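Local coordinates for protein putative phospholipase A2 (Oryza sativa, PDB 2WG9) that probably catalyses the calcium-dependent hydrolysis of the 2-acyl ester of membrane phosphoglycerides, releasing a lysophospholipid and a free fatty acid, at residues Gly37-Cys40 and Tyr44-Cys47. Sequence-based numbering, arbitrary orientation.
Sequences GKYC and YSGC. With CA (calcium ion), chain C; OCA (octanoic acid (caprylic acid)), chain D.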
ATOM      1  N   GLY A  37       4.624   1.557   7.905  1.00 11.53           N
ATOM      2  CA  GLY A  37       3.547   1.010   8.726  1.00 11.47           C
ATOM      3  C   GLY A  37       3.645  -0.504   8.730  1.00 11.36           C
ATOM      4  O   GLY A  37       4.751  -1.054   8.662  1.00 11.40           O
ATOM      5  N   LYS A  38       2.496  -1.175   8.807  1.00 10.94           N
ATOM      6  CA  LYS A  38       2.443  -2.638   8.787  1.00 10.80           C
ATOM      7  C   LYS A  38       2.085  -3.161   7.393  1.00 10.68           C
ATOM      8  O   LYS A  38       2.220  -4.362   7.130  1.00 10.48           O
ATOM      9  CB  LYS A  38       1.417  -3.166   9.810  1.00 10.65           C
ATOM     10  CG  LYS A  38       1.760  -2.924  11.276  1.00 10.60           C
ATOM     11  CD  LYS A  38       0.535  -3.194  12.153  1.00 11.33           C
ATOM     12  CE  LYS A  38       0.743  -2.765  13.598  1.00 12.26           C
ATOM     13  NZ  LYS A  38      -0.473  -3.058  14.448  1.00 12.68           N
ATOM     14  N   TYR A  39       1.634  -2.262   6.506  1.00 10.44           N
ATOM     15  CA  TYR A  39       1.015  -2.659   5.228  1.00 10.37           C
ATOM     16  C   TYR A  39       1.626  -2.068   3.940  1.00 10.64           C
ATOM     17  O   TYR A  39       1.530  -2.686   2.886  1.00 10.34           O
ATOM     18  CB  TYR A  39      -0.502  -2.364   5.245  1.00 10.16           C
ATOM     19  CG  TYR A  39      -1.285  -3.188   6.250  1.00  9.96           C
ATOM     20  CD1 TYR A  39      -1.546  -2.703   7.536  1.00  9.35           C
ATOM     21  CD2 TYR A  39      -1.769  -4.454   5.913  1.00  9.44           C
ATOM     22  CE1 TYR A  39      -2.274  -3.469   8.464  1.00  9.67           C
ATOM     23  CE2 TYR A  39      -2.488  -5.228   6.836  1.00 10.18           C
ATOM     24  CZ  TYR A  39      -2.732  -4.733   8.104  1.00  9.42           C
ATOM     25  OH  TYR A  39      -3.444  -5.500   9.011  1.00 10.32           O
ATOM     26  N   CYS A  40       2.219  -0.877   4.006  1.00 11.19           N
ATOM     27  CA  CYS A  40       2.707  -0.216   2.783  1.00 11.58           C
ATOM     28  C   CYS A  40       4.065  -0.758   2.330  1.00 12.43           C
ATOM     29  O   CYS A  40       5.077  -0.604   3.015  1.00 11.79           O
ATOM     30  CB  CYS A  40       2.773   1.310   2.947  1.00 11.49           C
ATOM     31  SG  CYS A  40       1.199   2.165   3.221  1.00 11.02           S
ATOM     32  N   TYR A  44       4.867  -6.988   1.320  1.00 17.69           N
ATOM     33  CA  TYR A  44       4.985  -6.609   2.717  1.00 16.49           C
ATOM     34  C   TYR A  44       3.584  -6.265   3.216  1.00 16.49           C
ATOM     35  O   TYR A  44       2.941  -5.357   2.683  1.00 16.80           O
ATOM     36  CB  TYR A  44       5.921  -5.402   2.878  1.00 15.67           C
ATOM     37  CG  TYR A  44       5.921  -4.852   4.281  1.00 14.91           C
ATOM     38  CD1 TYR A  44       6.545  -5.549   5.317  1.00 14.48           C
ATOM     39  CD2 TYR A  44       5.274  -3.652   4.586  1.00 13.71           C
ATOM     40  CE1 TYR A  44       6.545  -5.061   6.617  1.00 13.65           C
ATOM     41  CE2 TYR A  44       5.262  -3.158   5.887  1.00 13.78           C
ATOM     42  CZ  TYR A  44       5.898  -3.874   6.896  1.00 13.41           C
ATOM     43  OH  TYR A  44       5.888  -3.412   8.184  1.00 13.23           O
ATOM     44  N   SER A  45       3.102  -6.992   4.223  1.00 16.38           N
ATOM     45  CA  SER A  45       1.736  -6.795   4.711  1.00 15.83           C
ATOM     46  C   SER A  45       1.585  -7.183   6.176  1.00 15.50           C
ATOM     47  O   SER A  45       2.409  -7.919   6.722  1.00 15.30           O
ATOM     48  CB  SER A  45       0.735  -7.573   3.840  1.00 16.38           C
ATOM     49  OG  SER A  45      -0.563  -6.997   3.919  1.00 17.47           O
ATOM     50  N   GLY A  46       0.524  -6.680   6.803  1.00 14.70           N
ATOM     51  CA  GLY A  46       0.287  -6.887   8.220  1.00 14.22           C
ATOM     52  C   GLY A  46      -0.371  -8.228   8.491  1.00 14.05           C
ATOM     53  O   GLY A  46      -1.079  -8.772   7.639  1.00 13.35           O
ATOM     54  N   CYS A  47      -0.121  -8.760   9.682  1.00 13.85           N
ATOM     55  CA  CYS A  47      -0.731 -10.012  10.105  1.00 14.49           C
ATOM     56  C   CYS A  47      -2.240  -9.810  10.275  1.00 14.26           C
ATOM     57  O   CYS A  47      -2.683  -8.690  10.527  1.00 13.70           O
ATOM     58  CB  CYS A  47      -0.073 -10.503  11.399  1.00 14.82           C
ATOM     59  SG  CYS A  47       1.704 -10.905  11.202  1.00 17.41           S
TER
HETATM   60 CA    CA C 201       1.795  -4.158   1.196  0.70 14.09          CA
HETATM   61  C1  OCA D 301       0.485  -1.413  -0.602  1.00 20.47           C
HETATM   62  C2  OCA D 301       0.896  -0.150  -1.362  1.00 21.46           C
HETATM   63  C3  OCA D 301       1.102  -0.428  -2.850  1.00 22.54           C
HETATM   64  C4  OCA D 301       2.396  -1.195  -3.133  1.00 24.03           C
HETATM   65  C5  OCA D 301       3.655  -0.400  -2.752  1.00 25.04           C
HETATM   66  C6  OCA D 301       4.117   0.501  -3.896  1.00 25.49           C
HETATM   67  C7  OCA D 301       5.633   0.702  -3.858  1.00 25.35           C
HETATM   68  C8  OCA D 301       5.978   2.137  -3.444  1.00 25.15           C
HETATM   69  O1  OCA D 301       1.393  -2.084  -0.072  1.00 18.10           O
HETATM   70  O2  OCA D 301      -0.734  -1.674  -0.561  1.00 21.80           O
HETATM   71  O   HOH W   1       1.939  -6.093  -0.219  1.00 21.46           O
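Y44 lays its ring alongside the backbone of 37-40 and donates its hydroxyl to the carbonyl of G37. That bond, 2.7 Å from OH to G37 O, lies in the carbonyl plane on a lone pair, with a C=O...donor angle of 142°, and the oxygen approaches the ring at its edge. With CG anti to the backbone N (chi1 172°), the ring reaches across to the other segment, bringing CE2 to 3.5 Å from K38 O and CD2 to 3.4 Å from C40 O. A phenylalanine here, lacking the hydroxyl, would probably leave G37 O without this donor and the ring edge free to shift against 37-40. Y39 reaches in a different direction: G46 CA sits over one face of its ring, a CH-pi contact at 3.9 Å from the centroid, displaced toward the rim. S45 OG comes obliquely to Y39 CD2 and is itself hydrogen-bonded to D64 OD2, the oxygen that also binds the calcium ion, while the Y39 hydroxyl is held by the backbone carbonyl of E50. Near the base of both side chains, the main chain binds calcium through Y39 O at 2.3 Å and Y44 O at 2.2 Å. G41 O, D64 OD2, a water and octanoate O1 complete the site. Disulfides from C40 to C60 and C47 to C19 fasten the loop, which is the calcium-binding loop characteristic of secretory phospholipases A2.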